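Local structure of dTDP-4-amino-4,6-dideoxyglucose formyltransferase (Mycobacterium tuberculosis CAS/NITR204, 5VYQ) at residues H32-A35 with L36-L40; A70-V73 with E74-L78; D164-R167 with E168-E172; K197-E200 with Q201-L205. The protein probably transfers a formyl group from a folate cofactor to the amino sugar of dTDP-4-amino-4,6-dideoxyglucose, which is bound here together with folinic acid. All coordinates share one frame; numbering follows the deposited sequence. Where two conformers were deposited one is given.

Contact 1 of 4, residues H32-A35 with L36-L40; sequences HAHA and LAVDL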
loop_
_atom_site.group_PDB
_atom_site.type_symbol
_atom_site.label_atom_id
_atom_site.label_comp_id
_atom_site.label_asym_id
_atom_site.label_seq_id
_atom_site.Cartn_x
_atom_site.Cartn_y
_atom_site.Cartn_z
ATOM N N HIS A 32 -15.360 -3.312 19.578
ATOM C CA HIS A 32 -16.454 -2.451 19.167
ATOM C C HIS A 32 -17.780 -3.015 19.688
ATOM O O HIS A 32 -18.632 -2.294 20.200
ATOM C CB HIS A 32 -16.529 -2.290 17.644
ATOM C CG HIS A 32 -15.208 -2.009 17.008
ATOM N ND1 HIS A 32 -14.584 -0.785 17.114
ATOM C CD2 HIS A 32 -14.362 -2.806 16.315
ATOM C CE1 HIS A 32 -13.420 -0.833 16.483
ATOM N NE2 HIS A 32 -13.261 -2.049 15.994
ATOM N N ALA A 33 -17.964 -4.321 19.546
ATOM C CA ALA A 33 -19.222 -4.932 19.929
ATOM C C ALA A 33 -19.352 -4.863 21.451
ATOM O O ALA A 33 -20.435 -4.730 22.000
ATOM C CB ALA A 33 -19.297 -6.356 19.438
ATOM N N HIS A 34 -18.223 -4.917 22.154
ATOM C CA HIS A 34 -18.290 -4.864 23.613
ATOM C C HIS A 34 -18.725 -3.465 24.079
ATOM O O HIS A 34 -19.531 -3.295 24.995
ATOM C CB HIS A 34 -16.941 -5.217 24.208
ATOM C CG HIS A 34 -16.901 -5.003 25.680
ATOM N ND1 HIS A 34 -16.441 -3.833 26.227
ATOM C CD2 HIS A 34 -17.314 -5.770 26.714
ATOM C CE1 HIS A 34 -16.531 -3.895 27.540
ATOM N NE2 HIS A 34 -17.070 -5.057 27.864
ATOM N N ALA A 35 -18.197 -2.434 23.437
ATOM C CA ALA A 35 -18.618 -1.066 23.748
ATOM C C ALA A 35 -20.098 -0.856 23.511
ATOM O O ALA A 35 -20.777 -0.159 24.255
ATOM C CB ALA A 35 -17.804 -0.051 22.950
ATOM N N LEU A 36 -20.623 -1.462 22.446
ATOM C CA LEU A 36 -22.050 -1.403 22.200
ATOM C C LEU A 36 -22.847 -2.119 23.299
ATOM O O LEU A 36 -23.851 -1.576 23.781
ATOM C CB LEU A 36 -22.335 -2.024 20.827
ATOM C CG LEU A 36 -23.768 -2.157 20.336
ATOM C CD1 LEU A 36 -24.431 -0.793 20.236
ATOM C CD2 LEU A 36 -23.784 -2.806 18.972
ATOM N N ALA A 37 -22.415 -3.317 23.685
ATOM C CA ALA A 37 -22.995 -4.053 24.816
ATOM C C ALA A 37 -23.055 -3.161 26.099
ATOM O O ALA A 37 -24.101 -3.096 26.773
ATOM C CB ALA A 37 -22.225 -5.327 25.077
ATOM N N VAL A 38 -21.952 -2.495 26.403
ATOM C CA VAL A 38 -21.883 -1.607 27.573
ATOM C C VAL A 38 -22.912 -0.492 27.461
ATOM O O VAL A 38 -23.622 -0.126 28.405
ATOM C CB VAL A 38 -20.453 -1.055 27.767
ATOM C CG1 VAL A 38 -20.421 0.132 28.737
ATOM C CG2 VAL A 38 -19.559 -2.188 28.219
ATOM N N ASP A 39 -23.029 0.083 26.281
ATOM C CA ASP A 39 -24.036 1.121 26.058
ATOM C C ASP A 39 -25.431 0.591 26.235
ATOM O O ASP A 39 -26.295 1.277 26.781
ATOM C CB ASP A 39 -23.931 1.712 24.663
ATOM C CG ASP A 39 -22.780 2.647 24.532
ATOM O OD1 ASP A 39 -22.210 3.042 25.568
ATOM O OD2 ASP A 39 -22.474 2.994 23.384
ATOM N N LEU A 40 -25.679 -0.647 25.790
ATOM C CA LEU A 40 -27.001 -1.230 25.984
ATOM C C LEU A 40 -27.335 -1.466 27.463
ATOM O O LEU A 40 -28.512 -1.439 27.872
ATOM C CB LEU A 40 -27.154 -2.558 25.257
ATOM C CG LEU A 40 -27.366 -2.543 23.754
ATOM C CD1 LEU A 40 -27.483 -4.001 23.333
ATOM C CD2 LEU A 40 -28.675 -1.842 23.389
HETATM O O HOH W 1 -19.485 1.824 25.558
#
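His34 and Val38, one helical turn apart, make the main side-chain contact: the imidazole meets a single methyl, with His34 CE1 3.5 Å from Val38 CG2. The imidazole leaves the helix with CG anti to the backbone N (chi1 172°), while Val38 CG2 is the branch lying beside its own backbone N, which places it back along the helix, obliquely to the ring. The same methyl sits 3.4 Å from His34 O, an oxygen that also accepts the N-H of Val38 (N to O 2.9 Å). Beyond this turn His34 packs on Thr28, Leu57 and Val60. Ala35 O is held twice, by Asp39 N at 3.0 Å and by a water that donates to it at 2.7 Å. The carboxylate of Asp39 has its salt-bridge partner in Arg167. Ala33, Leu36 and Ala37 turn their small or branched side chains to Phe82, so the inner side of this helix is apolar where it meets the sheet. Such packing is that of the crossover helix in a beta-alpha-beta unit, here strand 24-28, helix 31-43 and strand 47-50 of the Rossmann-like formyltransferase domain.

Contact 2 of 4, residues A70-V73 with E74-L78; sequences AEIV and ERYDL. With NA (sodium ion), chain G; NA (sodium ion), chain H.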
loop_
_atom_site.group_PDB
_atom_site.type_symbol
_atom_site.label_atom_id
_atom_site.label_comp_id
_atom_site.label_asym_id
_atom_site.label_seq_id
_atom_site.Cartn_x
_atom_site.Cartn_y
_atom_site.Cartn_z
ATOM N N ALA A 70 -25.705 -25.236 31.452
ATOM C CA ALA A 70 -26.846 -25.438 32.293
ATOM C C ALA A 70 -27.229 -24.213 33.110
ATOM O O ALA A 70 -28.410 -23.891 33.280
ATOM C CB ALA A 70 -26.642 -26.640 33.197
ATOM N N GLU A 71 -26.221 -23.530 33.618
ATOM C CA GLU A 71 -26.477 -22.321 34.393
ATOM C C GLU A 71 -26.982 -21.175 33.519
ATOM O O GLU A 71 -27.889 -20.455 33.898
ATOM C CB GLU A 71 -25.218 -21.876 35.134
ATOM C CG GLU A 71 -24.910 -22.789 36.323
ATOM C CD GLU A 71 -24.213 -24.073 35.916
ATOM O OE1 GLU A 71 -24.570 -25.131 36.462
ATOM O OE2 GLU A 71 -23.336 -24.062 35.021
ATOM N N ILE A 72 -26.394 -21.030 32.347
ATOM C CA ILE A 72 -26.898 -20.011 31.408
ATOM C C ILE A 72 -28.376 -20.211 31.063
ATOM O O ILE A 72 -29.177 -19.270 31.134
ATOM C CB ILE A 72 -26.009 -19.932 30.148
ATOM C CG1 ILE A 72 -24.592 -19.461 30.478
ATOM C CG2 ILE A 72 -26.621 -19.025 29.121
ATOM C CD1 ILE A 72 -23.571 -19.768 29.413
ATOM N N VAL A 73 -28.752 -21.435 30.700
ATOM C CA VAL A 73 -30.116 -21.729 30.342
ATOM C C VAL A 73 -31.046 -21.473 31.539
ATOM O O VAL A 73 -32.108 -20.884 31.395
ATOM C CB VAL A 73 -30.245 -23.174 29.801
ATOM C CG1 VAL A 73 -31.693 -23.677 29.719
ATOM C CG2 VAL A 73 -29.593 -23.305 28.443
ATOM N N GLU A 74 -30.614 -21.850 32.734
ATOM C CA GLU A 74 -31.445 -21.623 33.919
ATOM C C GLU A 74 -31.670 -20.130 34.223
ATOM O O GLU A 74 -32.807 -19.708 34.476
ATOM C CB GLU A 74 -30.814 -22.289 35.136
ATOM C CG GLU A 74 -31.492 -22.043 36.482
ATOM C CD GLU A 74 -30.656 -22.616 37.615
ATOM O OE1 GLU A 74 -30.060 -21.831 38.375
ATOM O OE2 GLU A 74 -30.576 -23.858 37.738
ATOM N N ARG A 75 -30.602 -19.349 34.181
ATOM C CA ARG A 75 -30.601 -17.989 34.695
ATOM C C ARG A 75 -31.007 -16.887 33.732
ATOM O O ARG A 75 -31.338 -15.784 34.199
ATOM C CB ARG A 75 -29.230 -17.685 35.243
ATOM C CG ARG A 75 -29.023 -18.635 36.412
ATOM C CD ARG A 75 -27.636 -18.512 36.933
ATOM N NE ARG A 75 -27.427 -19.595 37.890
ATOM C CZ ARG A 75 -26.237 -19.975 38.352
ATOM N NH1 ARG A 75 -25.131 -19.340 37.975
ATOM N NH2 ARG A 75 -26.194 -21.023 39.184
ATOM N N TYR A 76 -30.886 -17.135 32.422
ATOM C CA TYR A 76 -31.163 -16.082 31.459
ATOM C C TYR A 76 -32.372 -16.397 30.603
ATOM O O TYR A 76 -32.694 -17.553 30.407
ATOM C CB TYR A 76 -29.952 -15.784 30.585
ATOM C CG TYR A 76 -28.758 -15.277 31.352
ATOM C CD1 TYR A 76 -28.622 -13.935 31.654
ATOM C CD2 TYR A 76 -27.777 -16.143 31.770
ATOM C CE1 TYR A 76 -27.545 -13.470 32.366
ATOM C CE2 TYR A 76 -26.701 -15.690 32.501
ATOM C CZ TYR A 76 -26.574 -14.350 32.805
ATOM O OH TYR A 76 -25.430 -13.942 33.485
ATOM N N ASP A 77 -33.024 -15.353 30.103
ATOM C CA ASP A 77 -34.138 -15.452 29.192
ATOM C C ASP A 77 -33.697 -15.290 27.749
ATOM O O ASP A 77 -34.450 -15.646 26.851
ATOM C CB ASP A 77 -35.199 -14.405 29.508
ATOM C CG ASP A 77 -35.720 -14.540 30.951
ATOM O OD1 ASP A 77 -36.114 -15.668 31.331
ATOM O OD2 ASP A 77 -35.682 -13.504 31.641
ATOM N N LEU A 78 -32.553 -14.667 27.523
ATOM C CA LEU A 78 -32.077 -14.333 26.164
ATOM C C LEU A 78 -30.546 -14.277 26.215
ATOM O O LEU A 78 -29.963 -13.696 27.138
ATOM C CB LEU A 78 -32.625 -12.973 25.773
ATOM C CG LEU A 78 -32.077 -12.314 24.499
ATOM C CD1 LEU A 78 -32.392 -13.187 23.282
ATOM C CD2 LEU A 78 -32.596 -10.890 24.285
HETATM NA NA NA G . -33.889 -19.560 30.615
HETATM NA NA NA H . -36.148 -12.659 34.013
HETATM O O HOH W 2 -35.845 -18.219 30.794
HETATM O O HOH W 3 -35.116 -20.716 32.031
HETATM O O HOH W 4 -34.633 -20.727 28.843
HETATM O O HOH W 5 -36.266 -11.120 35.792
HETATM O O HOH W 6 -35.384 -14.232 35.158
#
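A sodium ion is held by Val73 O and Tyr76 O, each at 2.4 Å, and by three waters. One of these waters donates to Asp77 OD1 at 2.6 Å, so Asp77, from the second shell, helps to place this first-shell water. The other oxygen, Asp77 OD2, binds a second sodium ion at 2.6 Å, a site shared with Met21 O, Thr23 OG1 and waters. Helix 65-75 ends here. Its last turn and the residues after it bring Val73 O and Tyr76 O onto the first ion, and the chain then enters strand 78-82, which runs parallel to strand 24-28 in the central sheet. Upstream, Glu71 and Arg75 run side by side, and Glu71 CG lies over one face of the guanidinium, 3.6 Å from Arg75 NH2. A bend at chi2 (81°) turns the carboxylate of Glu71 off this line, and its salt bridge is with Arg68. Arg75 NE instead makes a weak bond with Glu74 OE1, at 3.5 Å. The ring of Tyr76 presents its edge to Ile72: CD2 is 3.5 Å from Ile72 O and 4.1 Å from Ile72 CG2, while the phenol oxygen bonds to Asp48.

Contact 3 of 4, residues D164-R167 with E168-E172; sequences DIER and ELVLE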
loop_
_atom_site.group_PDB
_atom_site.type_symbol
_atom_site.label_atom_id
_atom_site.label_comp_id
_atom_site.label_asym_id
_atom_site.label_seq_id
_atom_site.Cartn_x
_atom_site.Cartn_y
_atom_site.Cartn_z
ATOM N N ASP A 164 -20.397 0.805 12.456
ATOM C CA ASP A 164 -21.395 1.880 12.599
ATOM C C ASP A 164 -22.787 1.323 12.304
ATOM O O ASP A 164 -23.731 1.633 13.015
ATOM C CB ASP A 164 -21.133 3.048 11.647
ATOM C CG ASP A 164 -19.889 3.854 12.008
ATOM O OD1 ASP A 164 -19.490 3.867 13.166
ATOM O OD2 ASP A 164 -19.304 4.477 11.108
ATOM N N ILE A 165 -22.918 0.502 11.278
ATOM C CA ILE A 165 -24.194 -0.124 10.927
ATOM C C ILE A 165 -24.677 -1.045 12.022
ATOM O O ILE A 165 -25.872 -1.105 12.331
ATOM C CB ILE A 165 -24.149 -0.829 9.558
ATOM C CG1 ILE A 165 -23.931 0.231 8.477
ATOM C CG2 ILE A 165 -25.359 -1.701 9.377
ATOM C CD1 ILE A 165 -23.618 -0.345 7.104
ATOM N N GLU A 166 -23.768 -1.765 12.661
ATOM C CA GLU A 166 -24.162 -2.681 13.687
ATOM C C GLU A 166 -24.767 -1.908 14.841
ATOM O O GLU A 166 -25.802 -2.323 15.372
ATOM C CB GLU A 166 -22.929 -3.455 14.165
ATOM C CG GLU A 166 -23.206 -4.511 15.145
ATOM C CD GLU A 166 -21.987 -5.449 15.321
ATOM O OE1 GLU A 166 -21.537 -5.365 16.430
ATOM O OE2 GLU A 166 -21.484 -6.153 14.432
ATOM N N ARG A 167 -24.130 -0.796 15.203
ATOM C CA ARG A 167 -24.627 0.012 16.309
ATOM C C ARG A 167 -26.013 0.574 15.976
ATOM O O ARG A 167 -26.934 0.492 16.808
ATOM C CB ARG A 167 -23.642 1.129 16.624
ATOM C CG ARG A 167 -24.218 2.229 17.532
ATOM C CD ARG A 167 -23.169 3.241 17.930
ATOM N NE ARG A 167 -22.196 2.619 18.832
ATOM C CZ ARG A 167 -22.373 2.485 20.156
ATOM N NH1 ARG A 167 -21.418 1.864 20.882
ATOM N NH2 ARG A 167 -23.500 2.954 20.750
ATOM N N GLU A 168 -26.185 1.044 14.734
ATOM C CA GLU A 168 -27.467 1.591 14.265
ATOM C C GLU A 168 -28.575 0.535 14.360
ATOM O O GLU A 168 -29.677 0.749 14.874
ATOM C CB GLU A 168 -27.304 2.173 12.836
ATOM C CG GLU A 168 -26.561 3.520 12.904
ATOM C CD GLU A 168 -25.955 4.165 11.660
ATOM O OE1 GLU A 168 -26.036 3.695 10.503
ATOM O OE2 GLU A 168 -25.351 5.241 11.866
ATOM N N LEU A 169 -28.299 -0.644 13.829
ATOM C CA LEU A 169 -29.294 -1.673 13.731
ATOM C C LEU A 169 -29.690 -2.243 15.073
ATOM O O LEU A 169 -30.864 -2.506 15.369
ATOM C CB LEU A 169 -28.729 -2.736 12.787
ATOM C CG LEU A 169 -29.716 -3.620 12.091
ATOM C CD1 LEU A 169 -30.646 -2.798 11.196
ATOM C CD2 LEU A 169 -28.928 -4.684 11.316
ATOM N N VAL A 170 -28.684 -2.456 15.932
ATOM C CA VAL A 170 -28.971 -2.895 17.285
ATOM C C VAL A 170 -29.815 -1.910 18.107
ATOM O O VAL A 170 -30.761 -2.328 18.777
ATOM C CB VAL A 170 -27.670 -3.272 18.043
ATOM C CG1 VAL A 170 -27.918 -3.556 19.511
ATOM C CG2 VAL A 170 -27.065 -4.500 17.378
ATOM N N LEU A 171 -29.444 -0.635 18.062
ATOM C CA LEU A 171 -30.185 0.401 18.785
ATOM C C LEU A 171 -31.594 0.501 18.240
ATOM O O LEU A 171 -32.531 0.662 19.021
ATOM C CB LEU A 171 -29.488 1.733 18.767
ATOM C CG LEU A 171 -28.155 1.672 19.500
ATOM C CD1 LEU A 171 -27.380 2.960 19.391
ATOM C CD2 LEU A 171 -28.312 1.293 20.967
ATOM N N GLU A 172 -31.771 0.407 16.923
ATOM C CA GLU A 172 -33.112 0.408 16.372
ATOM C C GLU A 172 -33.985 -0.742 16.832
ATOM O O GLU A 172 -35.166 -0.522 17.149
ATOM C CB GLU A 172 -33.040 0.299 14.858
ATOM C CG GLU A 172 -32.545 1.543 14.152
ATOM C CD GLU A 172 -32.249 1.363 12.671
ATOM O OE1 GLU A 172 -31.381 2.131 12.146
ATOM O OE2 GLU A 172 -32.918 0.510 12.057
HETATM O O HOH W 7 -23.680 4.080 14.379
#
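Asp164 O accepts the N-H of Glu168 at 3.1 Å and a water at 2.8 Å, so two groups share this carbonyl on the outward side of helix 155-179. This long helix of the formyltransferase domain packs across strands 125-131 and 141-147 of the mixed sheet and, on another flank, against helix 31-43. Ile165 follows. Its carbonyl takes the N-H of Leu169 at 2.9 Å, while the two side chains share the sheet face, Ile165 on Val127 and Cys147, Leu169 on Val127 and Ile129. Glu166 comes next and is buried; extended, with CG anti to the backbone N (chi1 -175°), it carries its carboxylate away from the following turn, and OE2 is hydrogen-bonded to His83 NE2. On the backbone side Glu166 O accepts the N-H of Val170 at 2.9 Å, and Val170 CG2 lies 3.2 Å from the same Glu166 O. Last in the segment, Arg167 runs alongside Leu171, both pointing the same way. The arginine chain bends at chi3 (-69°), which turns the guanidinium toward its partner Asp39 of helix 31-43. The aliphatic part lies against the leucine: Arg167 CG is 3.7 Å from Leu171 CD1, and the same methyl lies obliquely to the guanidinium, 4.1 Å from Arg167 NH2.

Contact 4 of 4, residues K197-E200 with Q201-L205; sequences KDFE and QLRRL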
loop_
_atom_site.group_PDB
_atom_site.type_symbol
_atom_site.label_atom_id
_atom_site.label_comp_id
_atom_site.label_asym_id
_atom_site.label_seq_id
_atom_site.Cartn_x
_atom_site.Cartn_y
_atom_site.Cartn_z
ATOM N N LYS A 197 -9.843 -21.152 7.874
ATOM C CA LYS A 197 -8.896 -21.670 6.891
ATOM C C LYS A 197 -8.994 -21.108 5.479
ATOM O O LYS A 197 -8.003 -21.044 4.727
ATOM C CB LYS A 197 -8.990 -23.201 6.789
ATOM C CG LYS A 197 -10.340 -23.731 6.308
ATOM C CD LYS A 197 -10.226 -24.998 5.462
ATOM C CE LYS A 197 -9.962 -24.658 3.995
ATOM N NZ LYS A 197 -9.110 -25.645 3.271
ATOM N N ASP A 198 -10.209 -20.790 5.045
ATOM C CA ASP A 198 -10.413 -20.166 3.752
ATOM C C ASP A 198 -9.748 -18.788 3.678
ATOM O O ASP A 198 -9.208 -18.418 2.630
ATOM C CB ASP A 198 -11.907 -20.059 3.422
ATOM C CG ASP A 198 -12.584 -21.408 3.372
ATOM O OD1 ASP A 198 -12.185 -22.217 2.496
ATOM O OD2 ASP A 198 -13.490 -21.632 4.209
ATOM N N PHE A 199 -9.759 -18.035 4.786
ATOM C CA PHE A 199 -9.038 -16.770 4.867
ATOM C C PHE A 199 -7.531 -17.013 4.883
ATOM O O PHE A 199 -6.768 -16.378 4.143
ATOM C CB PHE A 199 -9.447 -15.999 6.131
ATOM C CG PHE A 199 -8.709 -14.726 6.304
ATOM C CD1 PHE A 199 -9.013 -13.636 5.508
ATOM C CD2 PHE A 199 -7.690 -14.633 7.223
ATOM C CE1 PHE A 199 -8.318 -12.453 5.648
ATOM C CE2 PHE A 199 -7.011 -13.445 7.356
ATOM C CZ PHE A 199 -7.307 -12.371 6.574
ATOM N N GLU A 200 -7.072 -17.958 5.704
ATOM C CA GLU A 200 -5.614 -18.261 5.718
ATOM C C GLU A 200 -5.126 -18.645 4.343
ATOM O O GLU A 200 -4.083 -18.192 3.837
ATOM C CB GLU A 200 -5.278 -19.361 6.763
ATOM C CG GLU A 200 -5.587 -18.903 8.187
ATOM C CD GLU A 200 -4.826 -17.637 8.532
ATOM O OE1 GLU A 200 -3.594 -17.702 8.359
ATOM O OE2 GLU A 200 -5.423 -16.626 8.959
ATOM N N GLN A 201 -5.889 -19.430 3.625
ATOM C CA GLN A 201 -5.456 -19.745 2.290
ATOM C C GLN A 201 -5.421 -18.581 1.297
ATOM O O GLN A 201 -4.487 -18.438 0.527
ATOM C CB GLN A 201 -6.348 -20.825 1.736
ATOM C CG GLN A 201 -5.905 -21.319 0.391
ATOM C CD GLN A 201 -6.615 -22.574 -0.032
ATOM O OE1 GLN A 201 -6.757 -23.523 0.741
ATOM N NE2 GLN A 201 -7.056 -22.595 -1.281
ATOM N N LEU A 202 -6.428 -17.719 1.340
ATOM C CA LEU A 202 -6.471 -16.520 0.504
ATOM C C LEU A 202 -5.296 -15.547 0.698
ATOM O O LEU A 202 -4.882 -14.810 -0.231
ATOM C CB LEU A 202 -7.789 -15.824 0.833
ATOM C CG LEU A 202 -8.360 -14.758 -0.087
ATOM C CD1 LEU A 202 -8.646 -15.244 -1.504
ATOM C CD2 LEU A 202 -9.679 -14.306 0.540
ATOM N N ARG A 203 -4.806 -15.484 1.928
ATOM C CA ARG A 203 -3.683 -14.644 2.335
ATOM C C ARG A 203 -2.473 -14.770 1.420
ATOM O O ARG A 203 -1.739 -13.805 1.182
ATOM C CB ARG A 203 -3.210 -14.994 3.757
ATOM C CG ARG A 203 -4.072 -14.451 4.888
ATOM C CD ARG A 203 -3.545 -14.898 6.228
ATOM N NE ARG A 203 -2.354 -14.140 6.547
ATOM C CZ ARG A 203 -1.553 -14.406 7.550
ATOM N NH1 ARG A 203 -1.808 -15.436 8.371
ATOM N NH2 ARG A 203 -0.531 -13.597 7.754
ATOM N N ARG A 204 -2.210 -15.974 0.964
ATOM C CA ARG A 204 -0.977 -16.276 0.264
ATOM C C ARG A 204 -1.174 -15.970 -1.200
ATOM O O ARG A 204 -2.098 -16.471 -1.827
ATOM C CB ARG A 204 -0.614 -17.747 0.455
ATOM C CG ARG A 204 0.695 -18.103 -0.220
ATOM C CD ARG A 204 0.861 -19.624 -0.142
ATOM N NE ARG A 204 -0.055 -20.104 -1.167
ATOM C CZ ARG A 204 0.224 -20.286 -2.461
ATOM N NH1 ARG A 204 1.447 -20.133 -2.960
ATOM N NH2 ARG A 204 -0.747 -20.701 -3.268
ATOM N N LEU A 205 -0.339 -15.074 -1.719
ATOM C CA LEU A 205 -0.406 -14.643 -3.104
ATOM C C LEU A 205 0.551 -15.496 -3.929
ATOM O O LEU A 205 1.742 -15.538 -3.628
ATOM C CB LEU A 205 0.025 -13.198 -3.252
ATOM C CG LEU A 205 -0.681 -12.200 -2.316
ATOM C CD1 LEU A 205 -0.137 -10.821 -2.565
ATOM C CD2 LEU A 205 -2.187 -12.284 -2.571
HETATM O O HOH W 8 -7.696 -25.766 0.717
#
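Three i to i+4 hydrogen bonds carry helix 196-203 through this turn, from Gln201 N to Lys197 O, Leu202 N to Asp198 O and Arg203 N to Phe199 O. It lies at the start of the region related to the N-formyltransferase C-terminal dimerization domain, its end bonded to strand 231-234 (Arg203 with Trp232). Glu200 and Arg203 form a salt bridge in which Glu200 OE1 meets Arg203 NH1 at 2.9 Å. The oxygen uses its syn lone pair and lies at the edge of the guanidinium, 7° out of its plane, although carboxylate and guanidinium are turned 73° against each other. A bend of Glu200 at chi2 (-58°) turns the carboxylate forward along the helix. Arg203 CG lies over one face of the Phe199 ring near the rim, and Arg203 CD is 3.9 Å from Phe199 CE2. That ring also stacks edge-to-face with Phe113, and the side chain of Phe199 comes within about 4 Å of the bound dTDP-sugar. Lys197 NZ donates to a water at 2.9 Å. With Arg203 NE bonded to Asn230 O and NH1 to Glu200, the guanidinium is fixed in rotation and its charge probably partly balanced, while the methylenes of Arg203 lie against the Phe199 ring.

How the contacts relate
Contacts 1 and 3 belong to two helices packed against each other, their centres 11 Å apart. Asp39 OD2 meets Arg167 NH2 at 2.8 Å in a salt bridge, and Leu40 CD1 lies 3.9 Å from Val170 CG1. Both approach the bound dTDP-sugar, the side chain of His32 to about 6 Å and that of Glu166 to about 7 Å. Contact 4 comes closer still, through Phe199, yet its nearest atoms are about 15 Å from contact 1 and 17 Å from contact 3, on the other side of the chain's centre. Contact 2 touches none of the others; its nearest atoms are about 9 Å from contact 1, and the side chain of Ile72 is about 11 Å from folinic acid.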